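Local coordinates for protein ApaG (Shewanella oneidensis, PDB 1TZA) that is of unknown function and belongs to the ApaG family, with an all-beta domain of the E-set type, at residues L119-P122 with G123-H126. Numbering follows the deposited sequence.
Sequences LATP and GLLH
T121 and L124 face each other across a type II beta turn that bends the chain sharply just beyond strand 109-120, with P122 and G123 at its two corner positions. The closing bond from L124 N to T121 O is weak, 3.3 Å long and bent to 124° at the hydrogen. P122 has the extended backbone expected at the second position of this turn type, and G123 the positive phi expected at the third. The side chains of T121 and L124 cross at a slant. With chi1 of 48°, T121 OG1 sits between its own backbone N and carbonyl carbon, which brings it to the branched end of L124, 3.6 Å from CD1. L124 CG extends anti to the backbone N (chi1 -169°), bringing the isobutyl group close to A120, where CD2 lies a loose 4.4 Å from A120 CB. L124 CB also rests against T121 O, at 3.4 Å. F93 touches both A120 and L124, while P92 touches T121 and L124 and shares a backbone hydrogen bond with T121. On strand 8-19, Y16 contacts T121 and P122. T121 OG1 meets only carbon atoms of L124 in this contact, so no side-chain hydrogen bond joins the two, consistent with a turn held mainly by its backbone conformation and slight apolar contact at the surface.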
ATOM      1  N   LEU A 119       1.053  13.857   3.337  1.00  9.37           N
ATOM      2  CA  LEU A 119       0.816  12.859   2.315  1.00  7.73           C
ATOM      3  C   LEU A 119       0.468  13.760   1.139  1.00  5.58           C
ATOM      4  O   LEU A 119      -0.458  14.553   1.224  1.00  8.14           O
ATOM      5  CB  LEU A 119      -0.368  11.960   2.689  1.00  7.63           C
ATOM      6  CG  LEU A 119      -0.161  11.017   3.883  1.00  8.84           C
ATOM      7  CD1 LEU A 119      -1.430  10.219   4.165  1.00 10.38           C
ATOM      8  CD2 LEU A 119       0.990  10.082   3.586  1.00  7.03           C
ATOM      9  N   ALA A 120       1.228  13.681   0.058  1.00  4.08           N
ATOM     10  CA  ALA A 120       0.928  14.531  -1.077  1.00  5.96           C
ATOM     11  C   ALA A 120       1.373  13.919  -2.389  1.00  7.79           C
ATOM     12  O   ALA A 120       2.445  13.309  -2.475  1.00  8.48           O
ATOM     13  CB  ALA A 120       1.577  15.918  -0.887  1.00  4.02           C
ATOM     14  N   THR A 121       0.536  14.069  -3.412  1.00  9.57           N
ATOM     15  CA  THR A 121       0.871  13.549  -4.723  1.00 11.68           C
ATOM     16  C   THR A 121       1.975  14.462  -5.210  1.00 14.92           C
ATOM     17  O   THR A 121       1.910  15.667  -5.016  1.00 15.60           O
ATOM     18  CB  THR A 121      -0.330  13.604  -5.682  1.00 10.02           C
ATOM     19  OG1 THR A 121      -0.935  14.905  -5.630  1.00 10.91           O
ATOM     20  CG2 THR A 121      -1.355  12.539  -5.298  1.00  8.71           C
ATOM     21  N   PRO A 122       3.007  13.904  -5.847  1.00 18.24           N
ATOM     22  CA  PRO A 122       4.102  14.756  -6.326  1.00 20.50           C
ATOM     23  C   PRO A 122       3.687  15.978  -7.152  1.00 20.83           C
ATOM     24  O   PRO A 122       2.735  15.924  -7.943  1.00 20.79           O
ATOM     25  CB  PRO A 122       4.975  13.783  -7.118  1.00 21.19           C
ATOM     26  CG  PRO A 122       3.976  12.737  -7.596  1.00 22.39           C
ATOM     27  CD  PRO A 122       3.135  12.530  -6.363  1.00 19.49           C
ATOM     28  N   GLY A 123       4.410  17.077  -6.939  1.00 19.82           N
ATOM     29  CA  GLY A 123       4.159  18.308  -7.669  1.00 19.96           C
ATOM     30  C   GLY A 123       2.770  18.895  -7.546  1.00 19.56           C
ATOM     31  O   GLY A 123       2.266  19.520  -8.478  1.00 17.73           O
ATOM     32  N   LEU A 124       2.144  18.691  -6.396  1.00 21.04           N
ATOM     33  CA  LEU A 124       0.812  19.220  -6.155  1.00 22.16           C
ATOM     34  C   LEU A 124       0.936  20.744  -6.105  1.00 23.81           C
ATOM     35  O   LEU A 124       0.052  21.474  -6.558  1.00 24.38           O
ATOM     36  CB  LEU A 124       0.280  18.678  -4.828  1.00 20.72           C
ATOM     37  CG  LEU A 124      -1.196  18.878  -4.479  1.00 21.40           C
ATOM     38  CD1 LEU A 124      -2.089  18.355  -5.610  1.00 16.86           C
ATOM     39  CD2 LEU A 124      -1.482  18.138  -3.179  1.00 18.61           C
ATOM     40  N   LEU A 125       2.059  21.211  -5.569  1.00 24.15           N
ATOM     41  CA  LEU A 125       2.333  22.638  -5.461  1.00 26.71           C
ATOM     42  C   LEU A 125       3.556  22.937  -6.331  1.00 27.43           C
ATOM     43  O   LEU A 125       4.583  22.278  -6.197  1.00 28.16           O
ATOM     44  CB  LEU A 125       2.615  22.986  -4.000  1.00 26.21           C
ATOM     45  CG  LEU A 125       2.185  24.368  -3.515  1.00 27.16           C
ATOM     46  CD1 LEU A 125       0.704  24.584  -3.823  1.00 25.50           C
ATOM     47  CD2 LEU A 125       2.457  24.482  -2.013  1.00 24.57           C
ATOM     48  N   HIS A 126       3.456  23.916  -7.227  1.00 28.57           N
ATOM     49  CA  HIS A 126       4.591  24.214  -8.094  1.00 29.94           C
ATOM     50  C   HIS A 126       5.841  24.618  -7.314  1.00 29.26           C
ATOM     51  O   HIS A 126       5.774  25.159  -6.208  1.00 28.85           O
ATOM     52  CB  HIS A 126       4.225  25.272  -9.157  1.00 33.02           C
ATOM     53  CG  HIS A 126       4.089  26.669  -8.628  1.00 37.08           C
ATOM     54  ND1 HIS A 126       5.169  27.415  -8.204  1.00 37.80           N
ATOM     55  CD2 HIS A 126       3.004  27.470  -8.493  1.00 38.02           C
ATOM     56  CE1 HIS A 126       4.755  28.613  -7.831  1.00 39.17           C
ATOM     57  NE2 HIS A 126       3.445  28.673  -7.997  1.00 38.88           N
TER